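Local atomic coordinates of putative esterase aq_1494 (Aquifex aeolicus, PDB entry 2EGR), a protein that probably hydrolyses fatty acyl-CoA thioesters as a member of the 4-hydroxybenzoyl-CoA thioesterase family. Residues Gly51-Lys65 and Ala99-Asn112. Numbering follows the deposited sequence.
Sequences GLEVVLLNAYCEYKK and AVAKANTKHCMVKN
Glu53 and Val110 open a long antiparallel ladder between strand 52-63 and residues 99-111, each amide bonded to the other's carbonyl, and similar pairs follow at Val55-Cys108, Tyr60-Asn104 and Glu62-Lys102. A classic beta bulge interrupts the register: Leu57 and Asn58 both face Lys106, whose O takes Leu57 N (2.7 Å) while its N reaches Asn58 O (3.0 Å). At the far end Val100 O accepts from Lys64 N and Lys65 N.

Apolar contacts line both faces. On one, Val55 CG2 meets Val110 CG2 at 3.8 Å, and Cys108 SG touches Val55 CB and Leu57 CD2; on the other, Val54 CG2 sits alongside Met109 CG and Cys61 SG touches Ala103 CB at 4.0 Å. The latter face turns to helix 22-39, with Cys61 on Phe26 and Ala103 on Phe29.

Further along the face of Val55 and Val110, Tyr60 CD2 lies 3.5 Å from Asn104 ND2. With CG anti to the backbone N (chi1 171°), the ring extends along its strand and its OH donates to Glu62 OE1 (2.6 Å), 34° out of the carboxylate plane. Glu62 CG packs on Lys102 O at 3.2 Å, and OE2 makes a long salt bridge to Lys64 NZ. Replacing Glu62 by an alanine is likely to cost the Tyr60 hydroxyl this acceptor and the Lys64 ammonium this distant counter-charge.

Two waters lie within hydrogen-bonding distance of Asn58 OD1 and Asn104 OD1. Residues 58-62 pair with a strand of the second subunit, continuing this hotdog-fold sheet, largely apolar where Cys61 and Ala103 meet the helix and, opposite, turning from apolar (Val55, Val110) to polar (Tyr60, Lys102).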
ATOM      1  N   GLY A  51     -18.841  18.974  -3.485  1.00 39.17           N
ATOM      2  CA  GLY A  51     -19.409  18.164  -2.427  1.00 37.84           C
ATOM      3  C   GLY A  51     -19.927  16.867  -3.006  1.00 36.91           C
ATOM      4  O   GLY A  51     -20.764  16.214  -2.399  1.00 37.23           O
ATOM      5  N   LEU A  52     -19.427  16.504  -4.189  1.00 35.78           N
ATOM      6  CA  LEU A  52     -19.752  15.231  -4.836  1.00 34.50           C
ATOM      7  C   LEU A  52     -18.733  14.166  -4.461  1.00 34.23           C
ATOM      8  O   LEU A  52     -17.545  14.465  -4.329  1.00 33.85           O
ATOM      9  CB  LEU A  52     -19.764  15.381  -6.358  1.00 34.10           C
ATOM     10  CG  LEU A  52     -20.877  16.176  -7.033  1.00 34.62           C
ATOM     11  CD1 LEU A  52     -20.620  16.278  -8.547  1.00 35.46           C
ATOM     12  CD2 LEU A  52     -22.226  15.536  -6.755  1.00 33.60           C
ATOM     13  N   GLU A  53     -19.204  12.932  -4.288  1.00 33.99           N
ATOM     14  CA  GLU A  53     -18.329  11.763  -4.118  1.00 34.15           C
ATOM     15  C   GLU A  53     -18.646  10.781  -5.232  1.00 32.49           C
ATOM     16  O   GLU A  53     -19.811  10.531  -5.499  1.00 33.26           O
ATOM     17  CB  GLU A  53     -18.547  11.095  -2.739  1.00 34.44           C
ATOM     18  CG  GLU A  53     -17.699   9.804  -2.486  1.00 34.98           C
ATOM     19  CD  GLU A  53     -18.146   8.964  -1.255  1.00 37.48           C
ATOM     20  OE1 GLU A  53     -19.077   9.393  -0.515  1.00 40.65           O
ATOM     21  OE2 GLU A  53     -17.564   7.861  -1.029  1.00 39.98           O
ATOM     22  N   VAL A  54     -17.620  10.221  -5.880  1.00 30.17           N
ATOM     23  CA  VAL A  54     -17.836   9.088  -6.787  1.00 28.38           C
ATOM     24  C   VAL A  54     -17.642   7.790  -5.990  1.00 28.32           C
ATOM     25  O   VAL A  54     -16.575   7.558  -5.410  1.00 27.94           O
ATOM     26  CB  VAL A  54     -16.929   9.146  -8.034  1.00 28.03           C
ATOM     27  CG1 VAL A  54     -16.993   7.839  -8.826  1.00 26.15           C
ATOM     28  CG2 VAL A  54     -17.319  10.360  -8.927  1.00 29.13           C
ATOM     29  N   VAL A  55     -18.694   6.977  -5.939  1.00 26.89           N
ATOM     30  CA  VAL A  55     -18.722   5.791  -5.074  1.00 26.66           C
ATOM     31  C   VAL A  55     -18.591   4.521  -5.904  1.00 25.36           C
ATOM     32  O   VAL A  55     -19.358   4.275  -6.842  1.00 25.56           O
ATOM     33  CB  VAL A  55     -20.007   5.738  -4.173  1.00 26.14           C
ATOM     34  CG1 VAL A  55     -20.120   4.374  -3.442  1.00 26.96           C
ATOM     35  CG2 VAL A  55     -20.021   6.897  -3.202  1.00 27.89           C
ATOM     36  N   LEU A  56     -17.603   3.706  -5.571  1.00 23.73           N
ATOM     37  CA  LEU A  56     -17.444   2.429  -6.260  1.00 23.37           C
ATOM     38  C   LEU A  56     -18.466   1.378  -5.786  1.00 23.99           C
ATOM     39  O   LEU A  56     -18.625   1.134  -4.574  1.00 25.47           O
ATOM     40  CB  LEU A  56     -16.022   1.906  -6.048  1.00 22.37           C
ATOM     41  CG  LEU A  56     -15.720   0.567  -6.721  1.00 22.73           C
ATOM     42  CD1 LEU A  56     -15.687   0.715  -8.249  1.00 21.95           C
ATOM     43  CD2 LEU A  56     -14.393   0.035  -6.236  1.00 23.74           C
ATOM     44  N   LEU A  57     -19.154   0.765  -6.744  1.00 24.40           N
ATOM     45  CA  LEU A  57     -20.178  -0.245  -6.435  1.00 24.93           C
ATOM     46  C   LEU A  57     -19.651  -1.672  -6.492  1.00 24.72           C
ATOM     47  O   LEU A  57     -19.923  -2.507  -5.593  1.00 24.73           O
ATOM     48  CB  LEU A  57     -21.370  -0.086  -7.387  1.00 25.58           C
ATOM     49  CG  LEU A  57     -22.343   1.055  -7.093  1.00 26.92           C
ATOM     50  CD1 LEU A  57     -23.325   1.122  -8.267  1.00 27.53           C
ATOM     51  CD2 LEU A  57     -23.095   0.908  -5.744  1.00 28.26           C
ATOM     52  N   ASN A  58     -18.923  -1.965  -7.565  1.00 23.42           N
ATOM     53  CA  ASN A  58     -18.240  -3.232  -7.741  1.00 23.24           C
ATOM     54  C   ASN A  58     -17.051  -3.086  -8.681  1.00 22.65           C
ATOM     55  O   ASN A  58     -16.945  -2.089  -9.425  1.00 22.39           O
ATOM     56  CB  ASN A  58     -19.172  -4.355  -8.228  1.00 23.03           C
ATOM     57  CG  ASN A  58     -19.774  -4.069  -9.596  1.00 25.08           C
ATOM     58  OD1 ASN A  58     -19.070  -4.014 -10.609  1.00 26.06           O
ATOM     59  ND2 ASN A  58     -21.098  -3.885  -9.623  1.00 26.21           N
ATOM     60  N   ALA A  59     -16.160  -4.069  -8.612  1.00 20.70           N
ATOM     61  CA  ALA A  59     -14.950  -4.109  -9.433  1.00 21.08           C
ATOM     62  C   ALA A  59     -14.565  -5.549  -9.718  1.00 20.97           C
ATOM     63  O   ALA A  59     -14.729  -6.440  -8.848  1.00 20.02           O
ATOM     64  CB  ALA A  59     -13.789  -3.355  -8.711  1.00 20.06           C
ATOM     65  N   TYR A  60     -14.007  -5.772 -10.901  1.00 19.47           N
ATOM     66  CA  TYR A  60     -13.643  -7.069 -11.377  1.00 21.15           C
ATOM     67  C   TYR A  60     -12.327  -6.951 -12.133  1.00 21.46           C
ATOM     68  O   TYR A  60     -12.122  -5.999 -12.914  1.00 21.70           O
ATOM     69  CB  TYR A  60     -14.723  -7.607 -12.345  1.00 20.39           C
ATOM     70  CG  TYR A  60     -14.301  -8.867 -13.052  1.00 21.88           C
ATOM     71  CD1 TYR A  60     -14.336 -10.110 -12.391  1.00 22.95           C
ATOM     72  CD2 TYR A  60     -13.815  -8.832 -14.356  1.00 22.97           C
ATOM     73  CE1 TYR A  60     -13.929 -11.280 -13.040  1.00 20.89           C
ATOM     74  CE2 TYR A  60     -13.418  -9.994 -15.010  1.00 23.57           C
ATOM     75  CZ  TYR A  60     -13.491 -11.213 -14.349  1.00 23.81           C
ATOM     76  OH  TYR A  60     -13.059 -12.360 -14.975  1.00 23.78           O
ATOM     77  N   CYS A  61     -11.426  -7.897 -11.903  1.00 20.96           N
ATOM     78  CA  CYS A  61     -10.204  -7.981 -12.699  1.00 20.23           C
ATOM     79  C   CYS A  61      -9.865  -9.419 -13.031  1.00 21.42           C
ATOM     80  O   CYS A  61      -9.958 -10.306 -12.162  1.00 21.27           O
ATOM     81  CB  CYS A  61      -9.000  -7.277 -12.027  1.00 20.13           C
ATOM     82  SG  CYS A  61      -7.612  -6.983 -13.164  1.00 21.04           S
ATOM     83  N   GLU A  62      -9.519  -9.646 -14.296  1.00 22.13           N
ATOM     84  CA  GLU A  62      -8.991 -10.904 -14.763  1.00 24.03           C
ATOM     85  C   GLU A  62      -7.543 -10.757 -15.192  1.00 23.15           C
ATOM     86  O   GLU A  62      -7.176  -9.849 -15.969  1.00 23.66           O
ATOM     87  CB  GLU A  62      -9.866 -11.588 -15.844  1.00 23.98           C
ATOM     88  CG  GLU A  62     -10.313 -10.727 -16.982  1.00 27.52           C
ATOM     89  CD  GLU A  62     -11.334 -11.447 -17.888  1.00 29.58           C
ATOM     90  OE1 GLU A  62     -12.013 -12.390 -17.399  1.00 35.16           O
ATOM     91  OE2 GLU A  62     -11.462 -11.049 -19.072  1.00 34.33           O
ATOM     92  N   TYR A  63      -6.728 -11.668 -14.689  1.00 21.78           N
ATOM     93  CA  TYR A  63      -5.284 -11.593 -14.778  1.00 22.39           C
ATOM     94  C   TYR A  63      -4.763 -12.648 -15.736  1.00 23.65           C
ATOM     95  O   TYR A  63      -4.870 -13.858 -15.490  1.00 23.99           O
ATOM     96  CB  TYR A  63      -4.637 -11.740 -13.383  1.00 21.93           C
ATOM     97  CG  TYR A  63      -5.124 -10.727 -12.353  1.00 22.44           C
ATOM     98  CD1 TYR A  63      -4.403  -9.552 -12.114  1.00 22.09           C
ATOM     99  CD2 TYR A  63      -6.296 -10.949 -11.627  1.00 21.06           C
ATOM    100  CE1 TYR A  63      -4.858  -8.606 -11.165  1.00 21.38           C
ATOM    101  CE2 TYR A  63      -6.780 -10.017 -10.707  1.00 22.41           C
ATOM    102  CZ  TYR A  63      -6.037  -8.839 -10.472  1.00 20.07           C
ATOM    103  OH  TYR A  63      -6.497  -7.936  -9.556  1.00 17.94           O
ATOM    104  N   LYS A  64      -4.199 -12.199 -16.849  1.00 23.53           N
ATOM    105  CA  LYS A  64      -3.766 -13.127 -17.894  1.00 24.72           C
ATOM    106  C   LYS A  64      -2.258 -13.374 -17.897  1.00 23.73           C
ATOM    107  O   LYS A  64      -1.818 -14.511 -17.996  1.00 24.14           O
ATOM    108  CB  LYS A  64      -4.256 -12.654 -19.281  1.00 24.82           C
ATOM    109  CG  LYS A  64      -5.714 -12.223 -19.307  1.00 25.49           C
ATOM    110  CD  LYS A  64      -6.056 -11.444 -20.609  1.00 27.33           C
ATOM    111  CE  LYS A  64      -7.557 -11.105 -20.672  1.00 28.86           C
ATOM    112  NZ  LYS A  64      -8.427 -12.331 -20.879  1.00 30.46           N
ATOM    113  N   LYS A  65      -1.463 -12.306 -17.804  1.00 22.88           N
ATOM    114  CA  LYS A  65      -0.023 -12.389 -17.731  1.00 21.71           C
ATOM    115  C   LYS A  65       0.455 -11.380 -16.669  1.00 20.35           C
ATOM    116  O   LYS A  65      -0.152 -10.340 -16.512  1.00 19.37           O
ATOM    117  CB  LYS A  65       0.612 -12.042 -19.087  1.00 23.66           C
ATOM    118  CG  LYS A  65       0.217 -12.981 -20.280  1.00 25.26           C
ATOM    119  CD  LYS A  65       1.020 -14.292 -20.233  1.00 32.34           C
ATOM    120  CE  LYS A  65       0.511 -15.349 -21.241  1.00 32.71           C
ATOM    121  NZ  LYS A  65       1.620 -16.301 -21.635  1.00 38.97           N
ATOM    122  N   ALA A  99      -2.436  -8.009 -24.233  1.00 26.88           N
ATOM    123  CA  ALA A  99      -3.385  -7.834 -23.133  1.00 26.05           C
ATOM    124  C   ALA A  99      -3.013  -8.744 -21.952  1.00 25.74           C
ATOM    125  O   ALA A  99      -3.056  -9.987 -22.031  1.00 25.21           O
ATOM    126  CB  ALA A  99      -4.818  -8.063 -23.597  1.00 26.09           C
ATOM    127  N   VAL A 100      -2.652  -8.091 -20.851  1.00 24.46           N
ATOM    128  CA  VAL A 100      -2.077  -8.729 -19.679  1.00 23.95           C
ATOM    129  C   VAL A 100      -3.166  -8.868 -18.576  1.00 22.73           C
ATOM    130  O   VAL A 100      -3.071  -9.725 -17.679  1.00 21.78           O
ATOM    131  CB  VAL A 100      -0.829  -7.850 -19.305  1.00 24.67           C
ATOM    132  CG1 VAL A 100      -0.834  -7.297 -17.929  1.00 26.58           C
ATOM    133  CG2 VAL A 100       0.492  -8.459 -19.787  1.00 24.50           C
ATOM    134  N   ALA A 101      -4.193  -8.020 -18.649  1.00 20.81           N
ATOM    135  CA  ALA A 101      -5.354  -8.114 -17.777  1.00 21.74           C
ATOM    136  C   ALA A 101      -6.521  -7.332 -18.354  1.00 22.32           C
ATOM    137  O   ALA A 101      -6.334  -6.417 -19.182  1.00 23.66           O
ATOM    138  CB  ALA A 101      -5.005  -7.587 -16.351  1.00 20.94           C
ATOM    139  N   LYS A 102      -7.725  -7.681 -17.919  1.00 22.25           N
ATOM    140  CA  LYS A 102      -8.942  -6.929 -18.254  1.00 22.52           C
ATOM    141  C   LYS A 102      -9.763  -6.753 -17.007  1.00 22.35           C
ATOM    142  O   LYS A 102      -9.795  -7.651 -16.171  1.00 23.37           O
ATOM    143  CB  LYS A 102      -9.783  -7.684 -19.297  1.00 22.50           C
ATOM    144  CG  LYS A 102      -9.117  -7.736 -20.625  1.00 25.32           C
ATOM    145  CD  LYS A 102     -10.082  -8.190 -21.707  1.00 26.97           C
ATOM    146  CE  LYS A 102      -9.409  -8.231 -23.072  1.00 29.55           C
ATOM    147  NZ  LYS A 102     -10.406  -8.851 -24.059  1.00 27.66           N
ATOM    148  N   ALA A 103     -10.468  -5.627 -16.923  1.00 21.93           N
ATOM    149  CA  ALA A 103     -11.239  -5.254 -15.751  1.00 21.74           C
ATOM    150  C   ALA A 103     -12.421  -4.349 -16.059  1.00 21.98           C
ATOM    151  O   ALA A 103     -12.562  -3.815 -17.184  1.00 21.40           O
ATOM    152  CB  ALA A 103     -10.325  -4.551 -14.749  1.00 21.80           C
ATOM    153  N   ASN A 104     -13.224  -4.128 -15.027  1.00 21.01           N
ATOM    154  CA  ASN A 104     -14.320  -3.198 -15.069  1.00 22.06           C
ATOM    155  C   ASN A 104     -14.681  -2.752 -13.668  1.00 21.51           C
ATOM    156  O   ASN A 104     -14.446  -3.507 -12.685  1.00 20.93           O
ATOM    157  CB  ASN A 104     -15.518  -3.789 -15.832  1.00 22.57           C
ATOM    158  CG  ASN A 104     -16.101  -5.041 -15.176  1.00 22.14           C
ATOM    159  OD1 ASN A 104     -16.905  -4.939 -14.258  1.00 24.19           O
ATOM    160  ND2 ASN A 104     -15.770  -6.210 -15.714  1.00 22.74           N
ATOM    161  N   THR A 105     -15.224  -1.545 -13.598  1.00 20.95           N
ATOM    162  CA  THR A 105     -15.664  -0.907 -12.369  1.00 22.07           C
ATOM    163  C   THR A 105     -16.972  -0.159 -12.617  1.00 23.53           C
ATOM    164  O   THR A 105     -17.146   0.501 -13.652  1.00 23.36           O
ATOM    165  CB  THR A 105     -14.620   0.076 -11.806  1.00 22.80           C
ATOM    166  OG1 THR A 105     -14.367   1.116 -12.763  1.00 21.34           O
ATOM    167  CG2 THR A 105     -13.295  -0.652 -11.478  1.00 21.31           C
ATOM    168  N   LYS A 106     -17.888  -0.273 -11.656  1.00 23.64           N
ATOM    169  CA  LYS A 106     -19.157   0.439 -11.710  1.00 24.53           C
ATOM    170  C   LYS A 106     -19.259   1.396 -10.535  1.00 25.00           C
ATOM    171  O   LYS A 106     -18.853   1.067  -9.383  1.00 24.93           O
ATOM    172  CB  LYS A 106     -20.326  -0.549 -11.743  1.00 25.11           C
ATOM    173  CG  LYS A 106     -21.678   0.110 -11.765  1.00 25.11           C
ATOM    174  CD  LYS A 106     -22.795  -0.924 -11.695  1.00 29.22           C
ATOM    175  CE  LYS A 106     -24.116  -0.304 -12.136  1.00 30.17           C
ATOM    176  NZ  LYS A 106     -25.254  -1.176 -11.725  1.00 32.48           N
ATOM    177  N   HIS A 107     -19.784   2.582 -10.823  1.00 24.07           N
ATOM    178  CA  HIS A 107     -19.785   3.719  -9.909  1.00 25.17           C
ATOM    179  C   HIS A 107     -21.141   4.404  -9.830  1.00 25.72           C
ATOM    180  O   HIS A 107     -21.936   4.356 -10.758  1.00 25.67           O
ATOM    181  CB  HIS A 107     -18.761   4.775 -10.352  1.00 24.83           C
ATOM    182  CG  HIS A 107     -17.373   4.241 -10.516  1.00 22.65           C
ATOM    183  ND1 HIS A 107     -16.954   3.601 -11.664  1.00 23.47           N
ATOM    184  CD2 HIS A 107     -16.327   4.215  -9.666  1.00 19.74           C
ATOM    185  CE1 HIS A 107     -15.703   3.213 -11.516  1.00 19.05           C
ATOM    186  NE2 HIS A 107     -15.303   3.560 -10.305  1.00 23.04           N
ATOM    187  N   CYS A 108     -21.362   5.071  -8.722  1.00 27.86           N
ATOM    188  CA  CYS A 108     -22.496   5.945  -8.576  1.00 29.02           C
ATOM    189  C   CYS A 108     -21.992   7.193  -7.888  1.00 29.43           C
ATOM    190  O   CYS A 108     -20.783   7.324  -7.644  1.00 29.04           O
ATOM    191  CB  CYS A 108     -23.631   5.233  -7.825  1.00 28.77           C
ATOM    192  SG  CYS A 108     -23.327   4.902  -6.092  1.00 30.62           S
ATOM    193  N   MET A 109     -22.891   8.141  -7.627  1.00 29.90           N
ATOM    194  CA  MET A 109     -22.490   9.428  -7.093  1.00 29.94           C
ATOM    195  C   MET A 109     -23.311   9.849  -5.889  1.00 32.66           C
ATOM    196  O   MET A 109     -24.508   9.538  -5.778  1.00 32.89           O
ATOM    197  CB  MET A 109     -22.516  10.511  -8.178  1.00 30.72           C
ATOM    198  CG  MET A 109     -21.396  10.376  -9.216  1.00 30.19           C
ATOM    199  SD  MET A 109     -21.193  11.791 -10.306  1.00 24.15           S
ATOM    200  CE  MET A 109     -20.424  10.954 -11.630  1.00 31.12           C
ATOM    201  N   VAL A 110     -22.649  10.562  -4.990  1.00 34.94           N
ATOM    202  CA  VAL A 110     -23.221  10.909  -3.700  1.00 37.36           C
ATOM    203  C   VAL A 110     -23.007  12.389  -3.382  1.00 39.23           C
ATOM    204  O   VAL A 110     -21.919  12.955  -3.613  1.00 39.02           O
ATOM    205  CB  VAL A 110     -22.654   9.950  -2.585  1.00 37.29           C
ATOM    206  CG1 VAL A 110     -22.659  10.588  -1.196  1.00 38.08           C
ATOM    207  CG2 VAL A 110     -23.402   8.618  -2.597  1.00 37.24           C
ATOM    208  N   LYS A 111     -24.072  13.013  -2.881  1.00 41.39           N
ATOM    209  CA  LYS A 111     -24.029  14.376  -2.368  1.00 43.56           C
ATOM    210  C   LYS A 111     -24.960  14.495  -1.157  1.00 44.87           C
ATOM    211  O   LYS A 111     -26.100  13.994  -1.189  1.00 44.74           O
ATOM    212  CB  LYS A 111     -24.428  15.380  -3.456  1.00 43.73           C
ATOM    213  CG  LYS A 111     -23.917  16.791  -3.200  1.00 45.04           C
ATOM    214  CD  LYS A 111     -24.626  17.811  -4.065  1.00 48.25           C
ATOM    215  CE  LYS A 111     -24.133  19.220  -3.758  1.00 49.06           C
ATOM    216  NZ  LYS A 111     -24.907  20.269  -4.490  1.00 49.53           N
ATOM    217  N   ASN A 112     -24.463  15.158  -0.111  1.00 46.35           N
ATOM    218  CA  ASN A 112     -25.192  15.350   1.154  1.00 48.17           C
ATOM    219  C   ASN A 112     -25.769  14.039   1.706  1.00 48.55           C
ATOM    220  O   ASN A 112     -26.967  13.947   2.044  1.00 48.81           O
ATOM    221  CB  ASN A 112     -26.286  16.425   1.007  1.00 48.68           C
ATOM    222  CG  ASN A 112     -25.723  17.840   0.969  1.00 50.98           C
ATOM    223  OD1 ASN A 112     -24.930  18.238   1.835  1.00 52.72           O
ATOM    224  ND2 ASN A 112     -26.147  18.618  -0.034  1.00 52.76           N
TER
HETATM  225  O   HOH W   1     -20.484  13.726  -0.957  1.00 37.50           O
HETATM  226  O   HOH W   2     -18.159  -3.062 -13.043  1.00 27.64           O
HETATM  227  O   HOH W   3     -17.381  -6.010 -11.867  1.00 39.01           O